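Local coordinates for protein metazoan TIR-STING fusion (Crassostrea gigas, PDB 6WT6) that joins a TIR domain to a STING ligand-binding domain in one polypeptide and is present as two copies in the assembly, at residues H32-Y37 and D79-S84; Y187-L192 and D320-K325; E209-E214 and E271-A276; K215-F220 and K328-K333. One frame throughout, in Å; residues are numbered along the deposited sequence.

Contact 1: residues H32-Y37 and D79-S84; sequences HAFISY and DAIHCS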
loop_
_atom_site.group_PDB
_atom_site.type_symbol
_atom_site.label_atom_id
_atom_site.label_comp_id
_atom_site.label_asym_id
_atom_site.label_seq_id
_atom_site.Cartn_x
_atom_site.Cartn_y
_atom_site.Cartn_z
ATOM N N HIS A 32 -22.780 14.633 9.525
ATOM C CA HIS A 32 -22.389 13.874 10.708
ATOM C C HIS A 32 -22.272 12.387 10.398
ATOM O O HIS A 32 -21.382 11.708 10.920
ATOM C CB HIS A 32 -23.389 14.099 11.844
ATOM C CG HIS A 32 -23.330 15.470 12.444
ATOM N ND1 HIS A 32 -24.063 16.529 11.954
ATOM C CD2 HIS A 32 -22.624 15.953 13.492
ATOM C CE1 HIS A 32 -23.811 17.607 12.673
ATOM N NE2 HIS A 32 -22.941 17.285 13.614
ATOM N N ALA A 33 -23.160 11.861 9.558
ATOM C CA ALA A 33 -23.168 10.432 9.290
ATOM C C ALA A 33 -23.637 10.160 7.869
ATOM O O ALA A 33 -24.587 10.782 7.387
ATOM C CB ALA A 33 -24.060 9.683 10.286
ATOM N N PHE A 34 -22.956 9.233 7.204
ATOM C CA PHE A 34 -23.422 8.663 5.950
ATOM C C PHE A 34 -24.050 7.311 6.247
ATOM O O PHE A 34 -23.423 6.455 6.876
ATOM C CB PHE A 34 -22.282 8.503 4.943
ATOM C CG PHE A 34 -22.673 7.752 3.695
ATOM C CD1 PHE A 34 -23.450 8.357 2.720
ATOM C CD2 PHE A 34 -22.256 6.445 3.494
ATOM C CE1 PHE A 34 -23.809 7.671 1.570
ATOM C CE2 PHE A 34 -22.613 5.754 2.345
ATOM C CZ PHE A 34 -23.390 6.369 1.383
ATOM N N ILE A 35 -25.289 7.132 5.806
ATOM C CA ILE A 35 -26.014 5.884 5.999
ATOM C C ILE A 35 -25.803 5.026 4.756
ATOM O O ILE A 35 -26.357 5.307 3.691
ATOM C CB ILE A 35 -27.501 6.140 6.272
ATOM C CG1 ILE A 35 -27.662 6.876 7.602
ATOM C CG2 ILE A 35 -28.283 4.837 6.281
ATOM C CD1 ILE A 35 -29.086 7.197 7.958
ATOM N N SER A 36 -24.983 3.986 4.892
ATOM C CA SER A 36 -24.708 3.046 3.814
ATOM C C SER A 36 -25.654 1.859 3.950
ATOM O O SER A 36 -25.619 1.142 4.955
ATOM C CB SER A 36 -23.251 2.585 3.853
ATOM O OG SER A 36 -22.943 1.763 2.743
ATOM N N TYR A 37 -26.495 1.656 2.938
ATOM C CA TYR A 37 -27.501 0.608 2.976
ATOM C C TYR A 37 -27.623 -0.024 1.599
ATOM O O TYR A 37 -27.271 0.578 0.582
ATOM C CB TYR A 37 -28.860 1.150 3.436
ATOM C CG TYR A 37 -29.451 2.194 2.510
ATOM C CD1 TYR A 37 -29.006 3.512 2.539
ATOM C CD2 TYR A 37 -30.461 1.866 1.615
ATOM C CE1 TYR A 37 -29.545 4.468 1.695
ATOM C CE2 TYR A 37 -31.006 2.812 0.773
ATOM C CZ TYR A 37 -30.546 4.109 0.813
ATOM O OH TYR A 37 -31.092 5.053 -0.027
ATOM N N ASP A 79 -17.226 10.273 -2.347
ATOM C CA ASP A 79 -17.299 11.699 -2.041
ATOM C C ASP A 79 -18.171 11.953 -0.816
ATOM O O ASP A 79 -17.867 12.830 0.003
ATOM C CB ASP A 79 -17.828 12.480 -3.248
ATOM C CG ASP A 79 -16.781 12.667 -4.335
ATOM O OD1 ASP A 79 -15.610 12.299 -4.109
ATOM O OD2 ASP A 79 -17.130 13.181 -5.421
ATOM N N ALA A 80 -19.254 11.186 -0.662
ATOM C CA ALA A 80 -20.102 11.335 0.516
ATOM C C ALA A 80 -19.419 10.786 1.761
ATOM O O ALA A 80 -19.513 11.381 2.841
ATOM C CB ALA A 80 -21.446 10.644 0.293
ATOM N N ILE A 81 -18.731 9.650 1.633
ATOM C CA ILE A 81 -18.006 9.082 2.768
ATOM C C ILE A 81 -16.899 10.029 3.221
ATOM O O ILE A 81 -16.661 10.201 4.425
ATOM C CB ILE A 81 -17.454 7.691 2.405
ATOM C CG1 ILE A 81 -18.605 6.719 2.125
ATOM C CG2 ILE A 81 -16.552 7.162 3.509
ATOM C CD1 ILE A 81 -18.153 5.358 1.638
ATOM N N HIS A 82 -16.211 10.666 2.267
ATOM C CA HIS A 82 -15.144 11.599 2.618
ATOM C C HIS A 82 -15.669 12.769 3.439
ATOM O O HIS A 82 -14.972 13.266 4.331
ATOM C CB HIS A 82 -14.454 12.105 1.350
ATOM C CG HIS A 82 -13.310 13.035 1.615
ATOM N ND1 HIS A 82 -12.341 12.768 2.558
ATOM C CD2 HIS A 82 -12.981 14.228 1.064
ATOM C CE1 HIS A 82 -11.463 13.756 2.574
ATOM N NE2 HIS A 82 -11.828 14.653 1.676
ATOM N N CYS A 83 -16.894 13.213 3.162
ATOM C CA CYS A 83 -17.497 14.344 3.849
ATOM C C CYS A 83 -18.333 13.934 5.052
ATOM O O CYS A 83 -18.982 14.792 5.657
ATOM C CB CYS A 83 -18.372 15.140 2.878
ATOM S SG CYS A 83 -17.503 15.724 1.408
ATOM N N SER A 84 -18.346 12.657 5.410
ATOM C CA SER A 84 -19.120 12.185 6.547
ATOM C C SER A 84 -18.185 11.847 7.699
ATOM O O SER A 84 -17.239 11.067 7.537
ATOM C CB SER A 84 -19.972 10.969 6.175
ATOM O OG SER A 84 -21.077 11.355 5.374
#
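Phe34 and Ser84 make the tightest approach here, with Phe34 CB only 3.1 Å from Ser84 OG. That hydroxyl does not bond the strand; it donates back to its own segment, to Ala80 O at 3.0 Å, meeting the carbonyl from above its plane. With chi1 at 172°, the Phe34 ring swings away from its own backbone N and reaches the helix, where CD1 lies 3.9 Å from Ala80 CB and the other rim, at CD2, lies 3.9 Å from Ile81 CG1. Both meetings are oblique to the ring. This is the core of the TIR domain: helix 74-82 packs on strand 31-36 of the parallel four-stranded sheet, then turns into the adjacent strand 84-91, with which Phe34 forms backbone bonds. Packing is looser further along the strand, where Ser36 OG bonds Glu104 OE2 instead. On the outer side of the helix, the partly exposed Asp79 and the buried His82 bond Tyr310 and Asp318 of the second subunit.

Contact 2: residues Y187-L192 and D320-K325; sequences YLKIIL and DPECSK
Lys189 reaches from helix 176-204 of the STING ligand-binding domain to two carboxylates, Asp320 and Glu322, in the loop that follows helix 299-319. Its chain leaves CB with CG opposite the backbone N (chi1 -179°), bends at chi2 (59°), and then runs straight. CD passes 4.1 Å from Cys323 SG and also approaches Asp320 OD2. One bond further, CE touches both carboxylates, and NZ ends between them, 2.6 Å from Asp320 OD2 and 2.6 Å from Glu322 OE2. The ammonium takes Asp320 on the syn side and Glu322 on the anti side, close to each carboxylate plane, forming a salt-bridge network in which one cation probably offsets much of the charge of both acids. Asp320 is further anchored: Tyr184 OH bonds the same OD2, while OD1 accepts Glu322 N at 3.3 Å from above the carboxylate plane, closing an Asx turn that probably keeps the two acids side by side. Behind this charged end, Leu192 packs against Cys323, its CB 4.0 Å from Cys323 SG and its CD1 3.9 Å from Cys323 O.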
loop_
_atom_site.group_PDB
_atom_site.type_symbol
_atom_site.label_atom_id
_atom_site.label_comp_id
_atom_site.label_asym_id
_atom_site.label_seq_id
_atom_site.Cartn_x
_atom_site.Cartn_y
_atom_site.Cartn_z
ATOM N N TYR A 187 8.016 -0.647 -12.486
ATOM C CA TYR A 187 9.455 -0.520 -12.696
ATOM C C TYR A 187 10.158 -1.868 -12.815
ATOM O O TYR A 187 10.699 -2.195 -13.878
ATOM C CB TYR A 187 10.076 0.296 -11.550
ATOM C CG TYR A 187 11.564 0.538 -11.684
ATOM C CD1 TYR A 187 12.072 1.298 -12.732
ATOM C CD2 TYR A 187 12.459 0.023 -10.758
ATOM C CE1 TYR A 187 13.437 1.526 -12.860
ATOM C CE2 TYR A 187 13.827 0.253 -10.874
ATOM C CZ TYR A 187 14.307 1.000 -11.927
ATOM O OH TYR A 187 15.659 1.229 -12.052
ATOM N N LEU A 188 10.172 -2.648 -11.726
ATOM C CA LEU A 188 10.962 -3.877 -11.706
ATOM C C LEU A 188 10.503 -4.849 -12.789
ATOM O O LEU A 188 11.325 -5.397 -13.531
ATOM C CB LEU A 188 10.899 -4.523 -10.319
ATOM C CG LEU A 188 11.655 -3.810 -9.183
ATOM C CD1 LEU A 188 11.706 -4.666 -7.915
ATOM C CD2 LEU A 188 13.059 -3.421 -9.620
ATOM N N LYS A 189 9.188 -5.053 -12.914
ATOM C CA LYS A 189 8.650 -5.953 -13.933
ATOM C C LYS A 189 9.033 -5.515 -15.342
ATOM O O LYS A 189 9.112 -6.356 -16.246
ATOM C CB LYS A 189 7.125 -6.046 -13.794
ATOM C CG LYS A 189 6.423 -6.974 -14.782
ATOM C CD LYS A 189 6.933 -8.408 -14.691
ATOM C CE LYS A 189 6.088 -9.345 -15.539
ATOM N NZ LYS A 189 6.579 -10.750 -15.509
ATOM N N ILE A 190 9.312 -4.225 -15.539
ATOM C CA ILE A 190 9.652 -3.719 -16.865
ATOM C C ILE A 190 11.125 -3.962 -17.187
ATOM O O ILE A 190 11.466 -4.420 -18.285
ATOM C CB ILE A 190 9.299 -2.224 -16.964
ATOM C CG1 ILE A 190 7.829 -2.004 -16.619
ATOM C CG2 ILE A 190 9.617 -1.691 -18.354
ATOM C CD1 ILE A 190 7.458 -0.546 -16.412
ATOM N N ILE A 191 12.021 -3.681 -16.236
ATOM C CA ILE A 191 13.449 -3.635 -16.538
ATOM C C ILE A 191 14.167 -4.939 -16.197
ATOM O O ILE A 191 15.110 -5.329 -16.897
ATOM C CB ILE A 191 14.108 -2.434 -15.830
ATOM C CG1 ILE A 191 13.922 -2.512 -14.314
ATOM C CG2 ILE A 191 13.530 -1.123 -16.356
ATOM C CD1 ILE A 191 15.204 -2.753 -13.564
ATOM N N LEU A 192 13.729 -5.635 -15.143
ATOM C CA LEU A 192 14.457 -6.820 -14.688
ATOM C C LEU A 192 14.486 -7.981 -15.685
ATOM O O LEU A 192 15.553 -8.608 -15.815
ATOM C CB LEU A 192 13.893 -7.312 -13.346
ATOM C CG LEU A 192 14.169 -6.519 -12.058
ATOM C CD1 LEU A 192 13.819 -7.353 -10.825
ATOM C CD2 LEU A 192 15.614 -6.021 -11.978
ATOM N N ASP A 320 7.797 -14.626 -9.700
ATOM C CA ASP A 320 7.912 -14.367 -11.127
ATOM C C ASP A 320 9.219 -14.960 -11.640
ATOM O O ASP A 320 10.294 -14.475 -11.262
ATOM C CB ASP A 320 7.854 -12.869 -11.392
ATOM C CG ASP A 320 7.802 -12.529 -12.862
ATOM O OD1 ASP A 320 7.998 -13.431 -13.702
ATOM O OD2 ASP A 320 7.559 -11.346 -13.178
ATOM N N PRO A 321 9.182 -15.983 -12.499
ATOM C CA PRO A 321 10.434 -16.657 -12.887
ATOM C C PRO A 321 11.376 -15.797 -13.713
ATOM O O PRO A 321 12.591 -16.027 -13.674
ATOM C CB PRO A 321 9.942 -17.879 -13.680
ATOM C CG PRO A 321 8.525 -18.088 -13.212
ATOM C CD PRO A 321 7.993 -16.707 -12.978
ATOM N N GLU A 322 10.869 -14.821 -14.459
ATOM C CA GLU A 322 11.722 -13.946 -15.253
ATOM C C GLU A 322 12.229 -12.738 -14.469
ATOM O O GLU A 322 12.990 -11.939 -15.023
ATOM C CB GLU A 322 10.977 -13.473 -16.517
ATOM C CG GLU A 322 9.728 -12.641 -16.260
ATOM C CD GLU A 322 9.182 -11.992 -17.524
ATOM O OE1 GLU A 322 9.654 -12.331 -18.629
ATOM O OE2 GLU A 322 8.280 -11.134 -17.413
ATOM N N CYS A 323 11.837 -12.587 -13.202
ATOM C CA CYS A 323 12.333 -11.510 -12.354
ATOM C C CYS A 323 13.162 -11.986 -11.173
ATOM O O CYS A 323 14.032 -11.241 -10.713
ATOM C CB CYS A 323 11.174 -10.654 -11.815
ATOM S SG CYS A 323 10.492 -9.470 -12.997
ATOM N N SER A 324 12.916 -13.187 -10.658
ATOM C CA SER A 324 13.732 -13.694 -9.566
ATOM C C SER A 324 15.152 -13.957 -10.053
ATOM O O SER A 324 15.384 -14.263 -11.226
ATOM C CB SER A 324 13.124 -14.968 -8.984
ATOM O OG SER A 324 13.062 -15.989 -9.957
ATOM N N LYS A 325 16.108 -13.813 -9.139
ATOM C CA LYS A 325 17.537 -13.905 -9.423
ATOM C C LYS A 325 18.013 -12.839 -10.405
ATOM O O LYS A 325 19.112 -12.960 -10.957
ATOM C CB LYS A 325 17.924 -15.301 -9.940
ATOM C CG LYS A 325 17.603 -16.444 -8.988
ATOM C CD LYS A 325 17.985 -17.793 -9.592
ATOM C CE LYS A 325 17.232 -18.062 -10.899
ATOM N NZ LYS A 325 17.508 -19.425 -11.450
#

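Contact 3: residues E209-E214 and E271-A276; sequences EGRMSE and EDYFFA
Arg211 is bound to the neighbouring segment through both backbone and side chain. Its carbonyl O accepts Phe274 N at 2.8 Å in a nearly straight bond (170°). Its NE donates to Glu271 OE1 at 3.0 Å, the oxygen lying in the guanidinium plane while the two flat groups stand almost perpendicular, and NH1 turns back to Gly210 O at 3.1 Å. Bent at chi2 (-69°), the chain lays CD over one face of Tyr273, 3.8 Å from the ring centroid, a CH-pi contact. Segments 209-214 and 271-276 run in the same direction here, where the neighbouring inner strands 212-221 and 272-279 of the mixed sheet of the STING ligand-binding domain begin, but direct pairing soon gives way to water. One water accepts from Ser213 N and donates to Phe274 O; a second donates to Ser213 O at 2.8 Å and accepts from Ala276 N at 3.2 Å. Ser213 OG is occupied elsewhere, bonded to Glu357 and Lys215 N. Beside this, the extended methionine Met212 brings SD 3.9 Å from Phe274 CB.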
loop_
_atom_site.group_PDB
_atom_site.type_symbol
_atom_site.label_atom_id
_atom_site.label_comp_id
_atom_site.label_asym_id
_atom_site.label_seq_id
_atom_site.Cartn_x
_atom_site.Cartn_y
_atom_site.Cartn_z
ATOM N N GLU A 209 34.805 -9.015 -16.741
ATOM C CA GLU A 209 34.531 -10.439 -16.603
ATOM C C GLU A 209 35.133 -10.975 -15.311
ATOM O O GLU A 209 36.315 -10.762 -15.025
ATOM C CB GLU A 209 35.090 -11.200 -17.806
ATOM C CG GLU A 209 34.432 -10.844 -19.131
ATOM C CD GLU A 209 33.020 -11.393 -19.251
ATOM O OE1 GLU A 209 32.672 -12.314 -18.483
ATOM O OE2 GLU A 209 32.258 -10.904 -20.114
ATOM N N GLY A 210 34.311 -11.677 -14.531
ATOM C CA GLY A 210 34.721 -12.184 -13.240
ATOM C C GLY A 210 34.739 -11.160 -12.129
ATOM O O GLY A 210 34.914 -11.538 -10.964
ATOM N N ARG A 211 34.560 -9.876 -12.446
ATOM C CA ARG A 211 34.573 -8.807 -11.457
ATOM C C ARG A 211 33.253 -8.046 -11.427
ATOM O O ARG A 211 33.219 -6.886 -11.003
ATOM C CB ARG A 211 35.736 -7.850 -11.728
ATOM C CG ARG A 211 37.108 -8.508 -11.682
ATOM C CD ARG A 211 37.480 -8.928 -10.266
ATOM N NE ARG A 211 38.766 -9.622 -10.209
ATOM C CZ ARG A 211 38.903 -10.943 -10.124
ATOM N NH1 ARG A 211 37.832 -11.724 -10.080
ATOM N NH2 ARG A 211 40.113 -11.485 -10.077
ATOM N N MET A 212 32.165 -8.676 -11.867
ATOM C CA MET A 212 30.872 -8.006 -11.938
ATOM C C MET A 212 29.761 -9.044 -11.979
ATOM O O MET A 212 29.810 -9.979 -12.783
ATOM C CB MET A 212 30.792 -7.098 -13.167
ATOM C CG MET A 212 29.470 -6.367 -13.305
ATOM S SD MET A 212 29.446 -5.298 -14.750
ATOM C CE MET A 212 28.014 -4.284 -14.393
ATOM N N SER A 213 28.768 -8.872 -11.113
ATOM C CA SER A 213 27.590 -9.722 -11.108
ATOM C C SER A 213 26.607 -9.276 -12.187
ATOM O O SER A 213 26.612 -8.131 -12.641
ATOM C CB SER A 213 26.914 -9.692 -9.736
ATOM O OG SER A 213 25.596 -10.218 -9.801
ATOM N N GLU A 214 25.750 -10.211 -12.593
ATOM C CA GLU A 214 24.687 -9.908 -13.542
ATOM C C GLU A 214 23.550 -9.106 -12.923
ATOM O O GLU A 214 22.803 -8.454 -13.659
ATOM C CB GLU A 214 24.099 -11.194 -14.124
ATOM C CG GLU A 214 25.082 -12.107 -14.820
ATOM C CD GLU A 214 24.409 -13.373 -15.316
ATOM O OE1 GLU A 214 23.231 -13.591 -14.963
ATOM O OE2 GLU A 214 25.051 -14.148 -16.054
ATOM N N GLU A 271 41.562 -5.080 -6.245
ATOM C CA GLU A 271 40.721 -5.509 -7.356
ATOM C C GLU A 271 39.450 -4.675 -7.414
ATOM O O GLU A 271 38.715 -4.571 -6.428
ATOM C CB GLU A 271 40.366 -6.985 -7.213
ATOM C CG GLU A 271 41.561 -7.902 -7.238
ATOM C CD GLU A 271 42.139 -8.057 -8.625
ATOM O OE1 GLU A 271 41.357 -8.138 -9.600
ATOM O OE2 GLU A 271 43.380 -8.094 -8.738
ATOM N N ASP A 272 39.188 -4.083 -8.576
ATOM C CA ASP A 272 37.959 -3.329 -8.787
ATOM C C ASP A 272 36.825 -4.285 -9.117
ATOM O O ASP A 272 36.984 -5.189 -9.948
ATOM C CB ASP A 272 38.123 -2.303 -9.912
ATOM C CG ASP A 272 39.120 -1.214 -9.566
ATOM O OD1 ASP A 272 39.458 -1.088 -8.376
ATOM O OD2 ASP A 272 39.604 -0.523 -10.493
ATOM N N TYR A 273 35.683 -4.080 -8.465
ATOM C CA TYR A 273 34.469 -4.835 -8.728
ATOM C C TYR A 273 33.387 -3.873 -9.186
ATOM O O TYR A 273 33.214 -2.801 -8.595
ATOM C CB TYR A 273 34.026 -5.604 -7.483
ATOM C CG TYR A 273 34.808 -6.877 -7.260
ATOM C CD1 TYR A 273 36.035 -6.858 -6.606
ATOM C CD2 TYR A 273 34.331 -8.097 -7.723
ATOM C CE1 TYR A 273 36.760 -8.023 -6.407
ATOM C CE2 TYR A 273 35.047 -9.267 -7.531
ATOM C CZ TYR A 273 36.260 -9.224 -6.871
ATOM O OH TYR A 273 36.975 -10.386 -6.677
ATOM N N PHE A 274 32.673 -4.254 -10.241
ATOM C CA PHE A 274 31.671 -3.409 -10.867
ATOM C C PHE A 274 30.269 -3.915 -10.553
ATOM O O PHE A 274 30.038 -5.119 -10.401
ATOM C CB PHE A 274 31.868 -3.359 -12.387
ATOM C CG PHE A 274 33.136 -2.676 -12.821
ATOM C CD1 PHE A 274 34.332 -3.373 -12.871
ATOM C CD2 PHE A 274 33.128 -1.342 -13.202
ATOM C CE1 PHE A 274 35.502 -2.754 -13.279
ATOM C CE2 PHE A 274 34.297 -0.715 -13.615
ATOM C CZ PHE A 274 35.485 -1.424 -13.650
ATOM N N PHE A 275 29.326 -2.982 -10.465
ATOM C CA PHE A 275 27.951 -3.367 -10.195
ATOM C C PHE A 275 27.009 -2.283 -10.696
ATOM O O PHE A 275 27.334 -1.092 -10.660
ATOM C CB PHE A 275 27.725 -3.615 -8.697
ATOM C CG PHE A 275 27.934 -2.398 -7.829
ATOM C CD1 PHE A 275 29.209 -2.009 -7.436
ATOM C CD2 PHE A 275 26.851 -1.653 -7.389
ATOM C CE1 PHE A 275 29.397 -0.896 -6.630
ATOM C CE2 PHE A 275 27.032 -0.539 -6.580
ATOM C CZ PHE A 275 28.306 -0.161 -6.200
ATOM N N ALA A 276 25.848 -2.717 -11.181
ATOM C CA ALA A 276 24.726 -1.809 -11.360
ATOM C C ALA A 276 23.984 -1.702 -10.038
ATOM O O ALA A 276 23.643 -2.719 -9.427
ATOM C CB ALA A 276 23.792 -2.303 -12.460
HETATM O O HOH W 1 28.317 -6.748 -9.657
HETATM O O HOH W 2 26.149 -5.881 -10.963
#

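Contact 4: residues K215-F220 and K328-K333; sequences KLFLFF and KIVFYK
Leu218 and Val330 lie at the middle of a regular parallel ladder between strands 216-220 and 328-332. Five backbone bonds alternate along it: Lys328 N to Leu216 O, Leu218 N to Lys328 O, Val330 N to Leu218 O at 2.6 Å, Phe220 N to Val330 O, and Tyr332 N to Phe220 O, the longest at 3.2 Å. CA-H...O contacts, such as that from Ile329 CA to Leu218 O, fill in between. Aromatic and aliphatic side chains then meet over both faces. On the Phe217 and Phe219 face, Val330 CG2 comes to the edge of the Phe217 ring, 3.7 Å from CD1, while Lys328 CB makes an off-centre CH-pi contact with it. Tyr332, its CG between the backbone N and the carbonyl carbon (chi1 62°), sets CE1 at the edge of the Phe219 ring, 3.9 Å from CD1. On the other face, Phe331 CD1 sits over the Phe220 ring, the planes inclined at 59°, and Ile329 CG2 meets that ring's edge; Phe331 also touches Asp75 of the second subunit. Helix 341-356 packs on Phe217, Lys328 and Tyr332, helix 299-319 on Ile329 and Phe220, and strand 272-279 flanks 212-221 on its far edge.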
loop_
_atom_site.group_PDB
_atom_site.type_symbol
_atom_site.label_atom_id
_atom_site.label_comp_id
_atom_site.label_asym_id
_atom_site.label_seq_id
_atom_site.Cartn_x
_atom_site.Cartn_y
_atom_site.Cartn_z
ATOM N N LYS A 215 23.397 -9.146 -11.603
ATOM C CA LYS A 215 22.185 -8.649 -10.973
ATOM C C LYS A 215 22.242 -7.139 -10.751
ATOM O O LYS A 215 23.307 -6.517 -10.735
ATOM C CB LYS A 215 21.940 -9.354 -9.638
ATOM C CG LYS A 215 21.708 -10.859 -9.741
ATOM C CD LYS A 215 21.330 -11.436 -8.384
ATOM C CE LYS A 215 21.111 -12.939 -8.450
ATOM N NZ LYS A 215 22.344 -13.675 -8.865
ATOM N N LEU A 216 21.057 -6.557 -10.586
ATOM C CA LEU A 216 20.907 -5.170 -10.173
ATOM C C LEU A 216 20.806 -5.133 -8.653
ATOM O O LEU A 216 19.891 -5.728 -8.074
ATOM C CB LEU A 216 19.665 -4.550 -10.812
ATOM C CG LEU A 216 19.317 -3.125 -10.378
ATOM C CD1 LEU A 216 20.423 -2.159 -10.782
ATOM C CD2 LEU A 216 17.977 -2.695 -10.954
ATOM N N PHE A 217 21.747 -4.454 -8.008
ATOM C CA PHE A 217 21.777 -4.377 -6.553
ATOM C C PHE A 217 20.918 -3.205 -6.094
ATOM O O PHE A 217 21.155 -2.060 -6.493
ATOM C CB PHE A 217 23.213 -4.256 -6.048
ATOM C CG PHE A 217 23.998 -5.530 -6.176
ATOM C CD1 PHE A 217 24.200 -6.348 -5.076
ATOM C CD2 PHE A 217 24.503 -5.928 -7.403
ATOM C CE1 PHE A 217 24.906 -7.527 -5.193
ATOM C CE2 PHE A 217 25.211 -7.111 -7.528
ATOM C CZ PHE A 217 25.415 -7.910 -6.420
ATOM N N LEU A 218 19.913 -3.498 -5.277
ATOM C CA LEU A 218 18.951 -2.514 -4.798
ATOM C C LEU A 218 19.232 -2.246 -3.328
ATOM O O LEU A 218 19.186 -3.166 -2.503
ATOM C CB LEU A 218 17.520 -3.012 -4.995
ATOM C CG LEU A 218 17.098 -3.353 -6.423
ATOM C CD1 LEU A 218 15.791 -4.119 -6.402
ATOM C CD2 LEU A 218 16.976 -2.082 -7.266
ATOM N N PHE A 219 19.522 -0.991 -3.001
ATOM C CA PHE A 219 20.026 -0.637 -1.682
ATOM C C PHE A 219 18.885 -0.190 -0.780
ATOM O O PHE A 219 18.063 0.648 -1.168
ATOM C CB PHE A 219 21.107 0.439 -1.792
ATOM C CG PHE A 219 22.380 -0.071 -2.402
ATOM C CD1 PHE A 219 23.363 -0.639 -1.608
ATOM C CD2 PHE A 219 22.574 -0.026 -3.772
ATOM C CE1 PHE A 219 24.528 -1.129 -2.171
ATOM C CE2 PHE A 219 23.739 -0.514 -4.338
ATOM C CZ PHE A 219 24.715 -1.067 -3.537
ATOM N N PHE A 220 18.854 -0.754 0.426
ATOM C CA PHE A 220 17.750 -0.600 1.371
ATOM C C PHE A 220 18.357 -0.207 2.714
ATOM O O PHE A 220 18.543 -1.056 3.597
ATOM C CB PHE A 220 16.945 -1.902 1.461
ATOM C CG PHE A 220 15.585 -1.764 2.103
ATOM C CD1 PHE A 220 15.371 -0.906 3.175
ATOM C CD2 PHE A 220 14.520 -2.520 1.637
ATOM C CE1 PHE A 220 14.118 -0.798 3.758
ATOM C CE2 PHE A 220 13.269 -2.419 2.216
ATOM C CZ PHE A 220 13.066 -1.554 3.276
ATOM N N LYS A 328 19.313 -8.043 -6.494
ATOM C CA LYS A 328 19.711 -8.384 -5.134
ATOM C C LYS A 328 19.435 -7.190 -4.237
ATOM O O LYS A 328 20.039 -6.127 -4.409
ATOM C CB LYS A 328 21.187 -8.783 -5.066
ATOM C CG LYS A 328 21.643 -9.184 -3.671
ATOM C CD LYS A 328 20.777 -10.303 -3.119
ATOM C CE LYS A 328 21.289 -10.800 -1.780
ATOM N NZ LYS A 328 21.323 -9.711 -0.773
ATOM N N ILE A 329 18.519 -7.358 -3.291
ATOM C CA ILE A 329 18.205 -6.301 -2.338
ATOM C C ILE A 329 19.270 -6.305 -1.245
ATOM O O ILE A 329 19.529 -7.340 -0.620
ATOM C CB ILE A 329 16.800 -6.481 -1.748
ATOM C CG1 ILE A 329 15.764 -6.615 -2.868
ATOM C CG2 ILE A 329 16.453 -5.300 -0.857
ATOM C CD1 ILE A 329 14.332 -6.694 -2.371
ATOM N N VAL A 330 19.897 -5.151 -1.026
ATOM C CA VAL A 330 20.978 -5.003 -0.054
ATOM C C VAL A 330 20.432 -4.187 1.113
ATOM O O VAL A 330 20.406 -2.951 1.065
ATOM C CB VAL A 330 22.214 -4.333 -0.668
ATOM C CG1 VAL A 330 23.336 -4.204 0.373
ATOM C CG2 VAL A 330 22.690 -5.096 -1.904
ATOM N N PHE A 331 19.997 -4.867 2.170
ATOM C CA PHE A 331 19.594 -4.191 3.394
ATOM C C PHE A 331 20.814 -4.000 4.290
ATOM O O PHE A 331 21.614 -4.926 4.467
ATOM C CB PHE A 331 18.511 -4.988 4.122
ATOM C CG PHE A 331 17.995 -4.315 5.364
ATOM C CD1 PHE A 331 16.909 -3.458 5.304
ATOM C CD2 PHE A 331 18.597 -4.542 6.595
ATOM C CE1 PHE A 331 16.431 -2.840 6.448
ATOM C CE2 PHE A 331 18.125 -3.927 7.740
ATOM C CZ PHE A 331 17.043 -3.077 7.667
ATOM N N TYR A 332 20.948 -2.804 4.862
ATOM C CA TYR A 332 22.114 -2.501 5.678
ATOM C C TYR A 332 21.774 -1.392 6.658
ATOM O O TYR A 332 20.907 -0.554 6.392
ATOM C CB TYR A 332 23.310 -2.092 4.812
ATOM C CG TYR A 332 23.077 -0.832 4.003
ATOM C CD1 TYR A 332 22.429 -0.879 2.769
ATOM C CD2 TYR A 332 23.511 0.405 4.468
ATOM C CE1 TYR A 332 22.215 0.271 2.026
ATOM C CE2 TYR A 332 23.297 1.560 3.738
ATOM C CZ TYR A 332 22.653 1.489 2.517
ATOM O OH TYR A 332 22.445 2.639 1.789
ATOM N N LYS A 333 22.476 -1.397 7.792
ATOM C CA LYS A 333 22.394 -0.314 8.768
ATOM C C LYS A 333 23.257 0.842 8.285
ATOM O O LYS A 333 24.489 0.747 8.280
ATOM C CB LYS A 333 22.857 -0.783 10.145
ATOM C CG LYS A 333 22.083 -1.964 10.701
ATOM C CD LYS A 333 22.404 -2.199 12.173
ATOM C CE LYS A 333 21.794 -3.504 12.667
ATOM N NZ LYS A 333 21.841 -3.623 14.149
#

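Contact 1 stands alone in the TIR domain, its centre 42 Å or more from the centres of the other three and on the opposite side of the chain's centre. Contacts 2, 3 and 4 all belong to the STING ligand-binding domain. Contacts 3 and 4, centres 15 Å apart, share strand 212-221, which pairs with 272-279 on one side and 327-332 on the other; Ala276 O and Phe217 N probably bond where they meet. Contact 2 joins the preceding helix 176-204 to the loop leading into strand 327-332. Contact 1 closes before the others open; segments of contacts 2 and 4 alternate along the chain, as do those of 3 and 4, while contact 3 falls wholly between the segments of contact 2, so distant sequence meets in one domain.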